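Local coordinates for replicase polyprotein 1a (Avian infectious bronchitis virus, PDB 3LD1), which forms the Nsp2a part of a viral replicase polyprotein and is of unknown molecular function, at residues T23-N26 and A31-F34; A95-E100 and E124-T129; L120-I125 and M147-G152; L132-Q135 and Q141-A144. The protein carries 3 engineered substitutions. All coordinates share one frame; numbering follows the deposited sequence.

How the contacts relate
From the N terminus, contact 1 comes first: it closes the end of the loop before helix 30-46 onto that helix's first turn, and is complete before the others begin. Contact 2 closes a longer helical excursion, bringing helix 93-103 against the loop that enters helix 128-134. Contact 3 starts on the stretch where contact 2 ends, sharing Glu-124 and Ile-125, and runs to helix 140-162. Contact 4 is nested inside contact 3 and closes the connection between helices 128-134 and 140-162. Leu-134 packs on Phe-126, Tyr-98 and Leu-122, uniting contacts 2, 3 and 4, while Trp-133 lies against Thr-23, His-25 and Ala-33 of contact 1.

Contact 1. Residues T23-N26 and A31-F34; sequences TSHN and ADAF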
loop_
_atom_site.group_PDB
_atom_site.type_symbol
_atom_site.label_atom_id
_atom_site.label_comp_id
_atom_site.label_asym_id
_atom_site.label_seq_id
_atom_site.Cartn_x
_atom_site.Cartn_y
_atom_site.Cartn_z
ATOM N N THR A 23 23.674 13.338 -2.646
ATOM C CA THR A 23 23.607 12.452 -1.485
ATOM C C THR A 23 24.326 11.122 -1.753
ATOM O O THR A 23 24.392 10.650 -2.922
ATOM C CB THR A 23 22.158 12.150 -1.076
ATOM O OG1 THR A 23 22.165 11.499 0.204
ATOM C CG2 THR A 23 21.485 11.250 -2.117
ATOM N N SER A 24 24.910 10.571 -0.683
ATOM C CA SER A 24 25.720 9.364 -0.811
ATOM C C SER A 24 24.801 8.246 -0.362
ATOM O O SER A 24 25.069 7.052 -0.591
ATOM C CB SER A 24 27.043 9.427 0.045
ATOM O OG SER A 24 26.858 9.953 1.365
ATOM N N HIS A 25 23.690 8.642 0.255
ATOM C CA HIS A 25 22.837 7.685 0.865
ATOM C C HIS A 25 22.454 6.634 -0.131
ATOM O O HIS A 25 22.198 6.975 -1.275
ATOM C CB HIS A 25 21.636 8.316 1.458
ATOM C CG HIS A 25 20.962 7.433 2.445
ATOM N ND1 HIS A 25 20.204 6.340 2.065
ATOM C CD2 HIS A 25 20.980 7.438 3.797
ATOM C CE1 HIS A 25 19.750 5.736 3.144
ATOM N NE2 HIS A 25 20.199 6.388 4.206
ATOM N N ASN A 26 22.520 5.359 0.279
ATOM C CA ASN A 26 22.082 4.214 -0.552
ATOM C C ASN A 26 20.688 3.738 -0.092
ATOM O O ASN A 26 20.571 2.979 0.890
ATOM C CB ASN A 26 23.127 3.053 -0.585
ATOM C CG ASN A 26 22.599 1.768 -1.311
ATOM O OD1 ASN A 26 21.393 1.608 -1.615
ATOM N ND2 ASN A 26 23.518 0.840 -1.578
ATOM N N ALA A 31 10.237 3.558 0.447
ATOM C CA ALA A 31 10.018 4.020 1.798
ATOM C C ALA A 31 11.243 4.737 2.348
ATOM O O ALA A 31 11.122 5.863 2.866
ATOM C CB ALA A 31 9.534 2.919 2.695
ATOM N N ASP A 32 12.412 4.127 2.213
ATOM C CA ASP A 32 13.654 4.725 2.744
ATOM C C ASP A 32 13.918 6.049 1.986
ATOM O O ASP A 32 14.072 7.137 2.550
ATOM C CB ASP A 32 14.818 3.705 2.598
ATOM C CG ASP A 32 16.150 4.091 3.405
ATOM O OD1 ASP A 32 16.149 4.749 4.501
ATOM O OD2 ASP A 32 17.248 3.680 2.930
ATOM N N ALA A 33 13.861 5.970 0.672
ATOM C CA ALA A 33 14.151 7.137 -0.118
ATOM C C ALA A 33 13.247 8.233 0.348
ATOM O O ALA A 33 13.714 9.373 0.596
ATOM C CB ALA A 33 13.937 6.844 -1.578
ATOM N N PHE A 34 11.958 7.927 0.493
ATOM C CA PHE A 34 11.042 8.982 0.833
ATOM C C PHE A 34 11.429 9.527 2.218
ATOM O O PHE A 34 11.427 10.739 2.461
ATOM C CB PHE A 34 9.611 8.401 0.855
ATOM C CG PHE A 34 8.573 9.303 1.468
ATOM C CD1 PHE A 34 7.892 10.215 0.684
ATOM C CD2 PHE A 34 8.270 9.219 2.817
ATOM C CE1 PHE A 34 6.882 11.093 1.202
ATOM C CE2 PHE A 34 7.246 10.055 3.377
ATOM C CZ PHE A 34 6.538 11.008 2.539
HETATM O O HOH W 1 18.889 4.026 5.837
#
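The His-25 ring meets its neighbours across this contact at the edge. Asp-32 OD2 lies near the ring plane beside the carbon between the two nitrogens, with CE1 of His-25 and OD2 of Asp-32 3.2 Å apart. A water also sits in the plane, at the NE2 corner, and the imidazole and carboxylate planes are turned 64° against each other. The carboxylate therefore presents one oxygen to the ring and does not lie flat along it.

The water makes the bridge. It accepts a weak hydrogen bond from His-25 NE2 at 3.2 Å and donates to Asp-32 OD1 at 3.1 Å, so the two carboxylate oxygens have different tasks: OD1 holds the water, whereas OD2 faces CE1 and accepts from the backbone N of Lys-28. Asp-29 OD1 in turn accepts from Asp-32 N, which fixes the start of helix 30-46 around the same residue. Asp-32 carries its CG anti to its own N (chi1 -168°), a setting that sends the carboxylate off the helix toward the histidine.

On the loop side, Thr-23 OG1 accepts from His-25 N at 3.2 Å with an N-H...O angle of 159°, forming an ST turn just ahead of the ring. The whole is a surface closure of the loop between helices 13-20 and 30-46, burying 72 Å². Although the charge of the histidine cannot be seen, a carboxylate this close, with His-25 ND1 4.1 Å from Asp-32 OD2, would be expected to favour the protonated ring.

Contact 2. Residues A95-E100 and E124-T129; sequences ARKYRE and EIFDPT
A lysine stem passing a phenylalanine ring obliquely joins helix 93-103 to the loop that leads, through an N-cap, into helix 128-134. The contact is partly buried and covers 186 Å² in all, most of it on Lys-97 and Phe-126. Their side chains run past one another in opposite directions. Lys-97 CB is 3.9 Å from Phe-126 CE2 and meets the ring at a slant; farther out, Lys-97 CE returns to within 4.0 Å of Phe-126 CD2. A bend at chi3 (-62°) of the lysine lets both ends of its aliphatic chain touch the same ring. The far tip of that ring points to the helix backbone, with Tyr-98 N near its plane 4.4 Å from Phe-126 CZ.

Ile-125 flanks the lysine, its CG2 4.3 Å from Lys-97 CD. On the inner side, Phe-126 packs on Ile-131 and Leu-134, so the ring is held between the lysine stem and the helix that follows it in the chain.

The ammonium group has its strongest partner outside the two segments, in a salt bridge to Glu-130. That same glutamate gives its backbone N to Asp-127 OD1, so the residue that receives the lysine also belongs to the capped first turn. Asp-127 stands at the N-cap position, and Thr-129 N donates to Asp-127 OD1 at 3.1 Å, a weak capping bond with an N-H...O angle of 123°. Between the two segments themselves the polar link is slight: Lys-97 NZ gives a weak hydrogen bond of 3.3 Å to Ile-125 O.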
loop_
_atom_site.group_PDB
_atom_site.type_symbol
_atom_site.label_atom_id
_atom_site.label_comp_id
_atom_site.label_asym_id
_atom_site.label_seq_id
_atom_site.Cartn_x
_atom_site.Cartn_y
_atom_site.Cartn_z
ATOM N N ALA A 95 23.470 14.276 -10.561
ATOM C CA ALA A 95 22.976 15.611 -10.881
ATOM C C ALA A 95 23.106 15.884 -12.384
ATOM O O ALA A 95 22.155 16.280 -13.012
ATOM C CB ALA A 95 23.705 16.718 -10.075
ATOM N N ARG A 96 24.254 15.614 -12.992
ATOM C CA ARG A 96 24.365 15.944 -14.421
ATOM C C ARG A 96 23.404 15.218 -15.312
ATOM O O ARG A 96 22.878 15.856 -16.219
ATOM C CB ARG A 96 25.785 15.882 -14.971
ATOM C CG ARG A 96 26.729 16.823 -14.180
ATOM C CD ARG A 96 28.073 16.859 -14.870
ATOM N NE ARG A 96 28.628 18.183 -14.720
ATOM C CZ ARG A 96 29.861 18.505 -15.057
ATOM N NH1 ARG A 96 30.670 17.582 -15.546
ATOM N NH2 ARG A 96 30.280 19.741 -14.883
ATOM N N LYS A 97 23.136 13.942 -15.052
ATOM C CA LYS A 97 22.122 13.256 -15.827
ATOM C C LYS A 97 20.750 13.919 -15.583
ATOM O O LYS A 97 19.932 14.111 -16.517
ATOM C CB LYS A 97 22.104 11.794 -15.471
ATOM C CG LYS A 97 23.471 11.189 -15.676
ATOM C CD LYS A 97 23.480 9.612 -15.690
ATOM C CE LYS A 97 22.993 9.026 -14.345
ATOM N NZ LYS A 97 23.214 7.506 -13.994
ATOM N N TYR A 98 20.537 14.365 -14.349
ATOM C CA TYR A 98 19.316 14.986 -14.041
ATOM C C TYR A 98 19.171 16.268 -14.793
ATOM O O TYR A 98 18.007 16.616 -15.191
ATOM C CB TYR A 98 19.168 15.190 -12.529
ATOM C CG TYR A 98 18.033 16.114 -12.059
ATOM C CD1 TYR A 98 16.687 15.656 -11.986
ATOM C CD2 TYR A 98 18.308 17.448 -11.628
ATOM C CE1 TYR A 98 15.629 16.517 -11.498
ATOM C CE2 TYR A 98 17.253 18.309 -11.145
ATOM C CZ TYR A 98 15.931 17.832 -11.076
ATOM O OH TYR A 98 14.902 18.666 -10.619
ATOM N N ARG A 99 20.279 17.010 -14.954
ATOM C CA ARG A 99 20.201 18.262 -15.716
ATOM C C ARG A 99 19.795 17.849 -17.130
ATOM O O ARG A 99 18.973 18.458 -17.752
ATOM C CB ARG A 99 21.539 18.994 -15.798
ATOM C CG ARG A 99 21.325 20.509 -16.003
ATOM C CD ARG A 99 22.308 21.298 -16.876
ATOM N NE ARG A 99 23.622 20.705 -17.117
ATOM C CZ ARG A 99 24.802 21.255 -16.793
ATOM N NH1 ARG A 99 24.860 22.448 -16.163
ATOM N NH2 ARG A 99 25.934 20.603 -17.103
ATOM N N GLU A 100 20.331 16.737 -17.589
ATOM C CA GLU A 100 20.003 16.244 -18.902
ATOM C C GLU A 100 18.493 15.861 -18.998
ATOM O O GLU A 100 17.779 16.393 -19.854
ATOM C CB GLU A 100 20.951 15.092 -19.318
ATOM C CG GLU A 100 21.230 15.025 -20.800
ATOM C CD GLU A 100 22.077 16.261 -21.246
ATOM O OE1 GLU A 100 23.128 16.543 -20.605
ATOM O OE2 GLU A 100 21.684 16.971 -22.202
ATOM N N GLU A 124 17.380 2.598 -18.803
ATOM C CA GLU A 124 18.389 2.746 -19.828
ATOM C C GLU A 124 19.335 3.875 -19.489
ATOM O O GLU A 124 20.399 3.936 -20.014
ATOM C CB GLU A 124 17.760 3.040 -21.190
ATOM C CG GLU A 124 17.022 1.906 -21.852
ATOM C CD GLU A 124 16.521 2.334 -23.261
ATOM O OE1 GLU A 124 16.550 3.581 -23.561
ATOM O OE2 GLU A 124 16.080 1.427 -24.055
ATOM N N ILE A 125 18.984 4.800 -18.620
ATOM C CA ILE A 125 19.964 5.844 -18.299
ATOM C C ILE A 125 20.267 5.908 -16.795
ATOM O O ILE A 125 21.347 6.326 -16.424
ATOM C CB ILE A 125 19.538 7.227 -18.901
ATOM C CG1 ILE A 125 19.526 7.201 -20.447
ATOM C CG2 ILE A 125 20.353 8.417 -18.318
ATOM C CD1 ILE A 125 20.927 7.278 -21.147
ATOM N N PHE A 126 19.345 5.447 -15.947
ATOM C CA PHE A 126 19.511 5.432 -14.496
ATOM C C PHE A 126 19.498 4.076 -13.841
ATOM O O PHE A 126 18.772 3.169 -14.243
ATOM C CB PHE A 126 18.397 6.226 -13.892
ATOM C CG PHE A 126 18.427 7.689 -14.261
ATOM C CD1 PHE A 126 17.775 8.162 -15.425
ATOM C CD2 PHE A 126 19.069 8.618 -13.435
ATOM C CE1 PHE A 126 17.764 9.584 -15.769
ATOM C CE2 PHE A 126 19.085 10.015 -13.777
ATOM C CZ PHE A 126 18.442 10.494 -14.953
ATOM N N ASP A 127 20.295 3.932 -12.792
ATOM C CA ASP A 127 20.281 2.672 -12.043
ATOM C C ASP A 127 19.208 2.729 -10.964
ATOM O O ASP A 127 18.562 3.798 -10.799
ATOM C CB ASP A 127 21.632 2.405 -11.382
ATOM C CG ASP A 127 22.061 3.519 -10.442
ATOM O OD1 ASP A 127 21.330 3.938 -9.495
ATOM O OD2 ASP A 127 23.189 3.983 -10.652
ATOM N N PRO A 128 19.037 1.607 -10.204
ATOM C CA PRO A 128 17.863 1.468 -9.334
ATOM C C PRO A 128 17.782 2.529 -8.284
ATOM O O PRO A 128 16.718 3.034 -7.985
ATOM C CB PRO A 128 18.018 0.070 -8.765
ATOM C CG PRO A 128 18.721 -0.638 -9.906
ATOM C CD PRO A 128 19.811 0.358 -10.207
ATOM N N THR A 129 18.911 2.964 -7.815
ATOM C CA THR A 129 18.971 3.956 -6.760
ATOM C C THR A 129 18.637 5.367 -7.307
ATOM O O THR A 129 17.974 6.236 -6.647
ATOM C CB THR A 129 20.425 3.852 -6.198
ATOM O OG1 THR A 129 20.540 2.616 -5.479
ATOM C CG2 THR A 129 20.885 5.047 -5.324
#

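Contact 3. Residues L120-I125 and M147-G152; sequences LTLDEI and MRRLVG. Engineered in segment 120-125: Leu-120 (natural residue Gln).
Arg-149 of helix 140-162 reaches to the C-terminal end of helix 112-121, where the chain passes into a 3-10 turn over residues 122-124, and there forms a salt bridge with Asp-123. One nitrogen and one oxygen make it: Arg-149 NH2 stands 2.5 Å from Asp-123 OD1, a spacing too short for its exact value to be trusted, while Asp-123 OD2 is 4.0 Å from that nitrogen. The oxygen comes in at the guanidinium edge, but the two planes are 57° apart, so this is no flat two-pronged pairing. Asp-123 tucks its CG between its own N and carbonyl carbon (chi1 55°).

Around this pair, Leu-120 O is 2.9 Å from Arg-149 NH2, Leu-122 CB lies 3.8 Å from Arg-149 NE, obliquely to the guanidinium, and Arg-149 NE donates to Ala-119 O. Carbonyls at the end of a helix carry partial negative charge and would be expected to steady the guanidinium. Leu-120 is an engineered residue; it takes part through its backbone oxygen, and its CB is directed away.

The second shell holds the surroundings. Ile-131 packs against Asp-123, Leu-122 and Arg-149 alike. A separate link between the same two helices is the salt bridge of Arg-148 to Asp-116. The turn bearing Asp-123 is tied by Glu-124 N, which donates to Thr-121 O at 2.8 Å.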
loop_
_atom_site.group_PDB
_atom_site.type_symbol
_atom_site.label_atom_id
_atom_site.label_comp_id
_atom_site.label_asym_id
_atom_site.label_seq_id
_atom_site.Cartn_x
_atom_site.Cartn_y
_atom_site.Cartn_z
ATOM N N LEU A 120 9.274 4.135 -18.992
ATOM C CA LEU A 120 9.332 2.696 -19.058
ATOM C C LEU A 120 10.790 2.363 -19.343
ATOM O O LEU A 120 11.337 1.361 -18.915
ATOM C CB LEU A 120 8.439 2.263 -20.221
ATOM C CG LEU A 120 8.640 0.845 -20.800
ATOM C CD1 LEU A 120 8.200 -0.203 -19.714
ATOM C CD2 LEU A 120 7.913 0.685 -22.125
ATOM N N THR A 121 11.402 3.291 -20.040
ATOM C CA THR A 121 12.740 3.219 -20.595
ATOM C C THR A 121 13.823 3.805 -19.668
ATOM O O THR A 121 15.028 3.633 -19.853
ATOM C CB THR A 121 12.607 4.050 -21.861
ATOM O OG1 THR A 121 12.443 3.134 -22.945
ATOM C CG2 THR A 121 13.721 4.941 -22.081
ATOM N N LEU A 122 13.367 4.517 -18.671
ATOM C CA LEU A 122 14.188 5.183 -17.718
ATOM C C LEU A 122 15.468 4.466 -17.199
ATOM O O LEU A 122 16.530 5.072 -17.039
ATOM C CB LEU A 122 13.279 5.584 -16.570
ATOM C CG LEU A 122 13.879 6.656 -15.729
ATOM C CD1 LEU A 122 13.939 7.857 -16.588
ATOM C CD2 LEU A 122 13.022 6.887 -14.493
ATOM N N ASP A 123 15.375 3.186 -16.937
ATOM C CA ASP A 123 16.569 2.455 -16.447
ATOM C C ASP A 123 17.711 2.328 -17.539
ATOM O O ASP A 123 18.843 1.981 -17.230
ATOM C CB ASP A 123 16.133 1.062 -15.951
ATOM C CG ASP A 123 15.387 0.312 -17.004
ATOM O OD1 ASP A 123 14.500 0.913 -17.645
ATOM O OD2 ASP A 123 15.730 -0.842 -17.258
ATOM N N GLU A 124 17.380 2.598 -18.803
ATOM C CA GLU A 124 18.389 2.746 -19.828
ATOM C C GLU A 124 19.335 3.875 -19.489
ATOM O O GLU A 124 20.399 3.936 -20.014
ATOM C CB GLU A 124 17.760 3.040 -21.190
ATOM C CG GLU A 124 17.022 1.906 -21.852
ATOM C CD GLU A 124 16.521 2.334 -23.261
ATOM O OE1 GLU A 124 16.550 3.581 -23.561
ATOM O OE2 GLU A 124 16.080 1.427 -24.055
ATOM N N ILE A 125 18.984 4.800 -18.620
ATOM C CA ILE A 125 19.964 5.844 -18.299
ATOM C C ILE A 125 20.267 5.908 -16.795
ATOM O O ILE A 125 21.347 6.326 -16.424
ATOM C CB ILE A 125 19.538 7.227 -18.901
ATOM C CG1 ILE A 125 19.526 7.201 -20.447
ATOM C CG2 ILE A 125 20.353 8.417 -18.318
ATOM C CD1 ILE A 125 20.927 7.278 -21.147
ATOM N N MET A 147 7.363 8.034 -11.208
ATOM C CA MET A 147 6.452 7.216 -10.438
ATOM C C MET A 147 5.608 6.302 -11.306
ATOM O O MET A 147 5.106 5.285 -10.825
ATOM C CB MET A 147 5.550 8.044 -9.529
ATOM C CG MET A 147 6.245 8.663 -8.319
ATOM S SD MET A 147 5.063 9.533 -7.243
ATOM C CE MET A 147 5.112 11.205 -7.776
ATOM N N ARG A 148 5.467 6.642 -12.586
ATOM C CA ARG A 148 4.654 5.821 -13.420
ATOM C C ARG A 148 5.096 4.380 -13.302
ATOM O O ARG A 148 4.300 3.523 -13.527
ATOM C CB ARG A 148 4.600 6.343 -14.892
ATOM C CG ARG A 148 3.862 7.689 -14.954
ATOM C CD ARG A 148 3.945 8.353 -16.314
ATOM N NE ARG A 148 2.650 8.267 -16.960
ATOM C CZ ARG A 148 1.710 9.171 -16.802
ATOM N NH1 ARG A 148 1.961 10.257 -16.076
ATOM N NH2 ARG A 148 0.560 9.002 -17.396
ATOM N N ARG A 149 6.348 4.121 -12.911
ATOM C CA ARG A 149 6.914 2.756 -12.994
ATOM C C ARG A 149 6.421 1.920 -11.868
ATOM O O ARG A 149 6.495 0.683 -11.932
ATOM C CB ARG A 149 8.437 2.722 -12.863
ATOM C CG ARG A 149 9.251 3.481 -13.858
ATOM C CD ARG A 149 10.786 3.207 -13.551
ATOM N NE ARG A 149 11.422 2.789 -14.796
ATOM C CZ ARG A 149 12.045 1.632 -15.025
ATOM N NH1 ARG A 149 12.249 0.724 -14.074
ATOM N NH2 ARG A 149 12.533 1.415 -16.234
ATOM N N LEU A 150 6.028 2.608 -10.798
ATOM C CA LEU A 150 5.615 1.975 -9.549
ATOM C C LEU A 150 4.229 1.302 -9.605
ATOM O O LEU A 150 3.966 0.381 -8.826
ATOM C CB LEU A 150 5.638 2.962 -8.413
ATOM C CG LEU A 150 6.997 3.561 -8.106
ATOM C CD1 LEU A 150 6.922 4.639 -7.059
ATOM C CD2 LEU A 150 7.990 2.532 -7.733
ATOM N N VAL A 151 3.396 1.731 -10.569
ATOM C CA VAL A 151 2.066 1.181 -10.774
ATOM C C VAL A 151 2.233 -0.290 -11.105
ATOM O O VAL A 151 1.793 -1.158 -10.371
ATOM C CB VAL A 151 1.378 1.940 -11.878
ATOM C CG1 VAL A 151 -0.002 1.364 -12.118
ATOM C CG2 VAL A 151 1.288 3.464 -11.509
ATOM N N GLY A 152 2.970 -0.562 -12.160
ATOM C CA GLY A 152 3.397 -1.909 -12.497
ATOM C C GLY A 152 3.900 -2.699 -11.298
ATOM O O GLY A 152 3.462 -3.830 -11.109
#

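Contact 4. Residues L132-Q135 and Q141-A144; sequences LWLQ and QVSA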
loop_
_atom_site.group_PDB
_atom_site.type_symbol
_atom_site.label_atom_id
_atom_site.label_comp_id
_atom_site.label_asym_id
_atom_site.label_seq_id
_atom_site.Cartn_x
_atom_site.Cartn_y
_atom_site.Cartn_z
ATOM N N LEU A 132 14.934 5.495 -7.844
ATOM C CA LEU A 132 14.205 5.822 -6.611
ATOM C C LEU A 132 14.324 7.304 -6.237
ATOM O O LEU A 132 13.390 7.832 -5.739
ATOM C CB LEU A 132 14.544 4.892 -5.458
ATOM C CG LEU A 132 13.923 3.510 -5.111
ATOM C CD1 LEU A 132 12.709 2.895 -5.945
ATOM C CD2 LEU A 132 15.108 2.498 -4.999
ATOM N N TRP A 133 15.426 7.988 -6.477
ATOM C CA TRP A 133 15.503 9.403 -6.056
ATOM C C TRP A 133 14.630 10.291 -6.982
ATOM O O TRP A 133 13.923 11.245 -6.540
ATOM C CB TRP A 133 16.951 9.952 -5.972
ATOM C CG TRP A 133 17.937 9.304 -4.904
ATOM C CD1 TRP A 133 19.148 8.741 -5.177
ATOM C CD2 TRP A 133 17.796 9.208 -3.455
ATOM N NE1 TRP A 133 19.739 8.258 -4.039
ATOM C CE2 TRP A 133 18.956 8.558 -2.965
ATOM C CE3 TRP A 133 16.799 9.583 -2.540
ATOM C CZ2 TRP A 133 19.156 8.276 -1.616
ATOM C CZ3 TRP A 133 17.014 9.343 -1.201
ATOM C CH2 TRP A 133 18.188 8.671 -0.742
ATOM N N LEU A 134 14.644 9.952 -8.265
ATOM C CA LEU A 134 13.762 10.617 -9.248
ATOM C C LEU A 134 12.302 10.557 -8.741
ATOM O O LEU A 134 11.545 11.553 -8.816
ATOM C CB LEU A 134 13.912 10.013 -10.656
ATOM C CG LEU A 134 15.333 10.225 -11.238
ATOM C CD1 LEU A 134 15.515 9.595 -12.591
ATOM C CD2 LEU A 134 15.773 11.707 -11.311
ATOM N N GLN A 135 11.976 9.406 -8.154
ATOM C CA GLN A 135 10.631 9.134 -7.739
ATOM C C GLN A 135 10.323 9.904 -6.481
ATOM O O GLN A 135 9.174 9.937 -6.052
ATOM C CB GLN A 135 10.358 7.633 -7.617
ATOM C CG GLN A 135 10.365 6.940 -8.965
ATOM C CD GLN A 135 10.588 5.436 -8.824
ATOM O OE1 GLN A 135 11.158 5.035 -7.828
ATOM N NE2 GLN A 135 10.129 4.592 -9.807
ATOM N N GLN A 141 7.110 17.463 -12.418
ATOM C CA GLN A 141 7.144 16.893 -13.722
ATOM C C GLN A 141 8.086 15.718 -13.791
ATOM O O GLN A 141 7.879 14.812 -14.596
ATOM C CB GLN A 141 7.549 18.047 -14.674
ATOM C CG GLN A 141 7.880 17.747 -16.142
ATOM C CD GLN A 141 8.757 18.895 -16.781
ATOM O OE1 GLN A 141 8.648 19.177 -17.962
ATOM N NE2 GLN A 141 9.597 19.556 -15.973
ATOM N N VAL A 142 9.089 15.654 -12.913
ATOM C CA VAL A 142 9.955 14.492 -12.932
ATOM C C VAL A 142 9.415 13.378 -12.068
ATOM O O VAL A 142 9.317 12.197 -12.515
ATOM C CB VAL A 142 11.447 14.827 -12.496
ATOM C CG1 VAL A 142 12.274 13.535 -12.108
ATOM C CG2 VAL A 142 12.146 15.661 -13.561
ATOM N N SER A 143 9.112 13.687 -10.830
ATOM C CA SER A 143 8.578 12.641 -9.959
ATOM C C SER A 143 7.323 11.991 -10.604
ATOM O O SER A 143 7.221 10.746 -10.681
ATOM C CB SER A 143 8.294 13.174 -8.569
ATOM O OG SER A 143 7.554 14.391 -8.658
ATOM N N ALA A 144 6.429 12.808 -11.199
ATOM C CA ALA A 144 5.165 12.199 -11.739
ATOM C C ALA A 144 5.446 11.230 -12.855
ATOM O O ALA A 144 4.822 10.170 -12.927
ATOM C CB ALA A 144 4.211 13.209 -12.178
#
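The apolar part rests on Val-142 CG1, which meets Leu-134 CD2 at 4.0 Å and lies beside Leu-134 CB at 4.1 Å, the two side chains crossing at a slant. With chi1 at 163°, Val-142 CG1 lies trans to the backbone nitrogen and comes beside the leucine, also within 3.9 Å of Leu-134 O. Both residues are buried, and both pack further on Tyr-98 of helix 93-103, so the pair belongs to a larger apolar core.

Backbone contacts come next. Ser-143 CA directs its hydrogen to Leu-134 O, a CA-H...O contact of 3.4 Å with 140° at the hydrogen. Ser-143 CB lies 3.6 Å from Leu-134 O as well, so the carbonyl sits against both the CA and the CB of the serine. The backbones come very near here: Gln-135 CA and Ser-143 CA are 4.6 Å apart. The small serine side chain, and a Gln-135 CB that points away from the other segment, are consistent with so close an approach.

Classical polar bonds are made to residues outside the pair of segments. Ser-143 OG is hydrogen-bonded to the carbonyls of Ile-140 and Lys-139, folding back on the first residue of its helix and the loop residue just before it. Gln-135 NE2 bonds to Ala-146 O, farther along helix 140-162, and Gln-135 O to the hydroxyl of Tyr-30. These bonds satisfy polar atoms that the packing buries.

A close main-chain approach backed by one leucine-valine pair closes a helix-loop-helix connection, in which a short loop joins helices 128-134 and 140-162 inside the helical part of the protein.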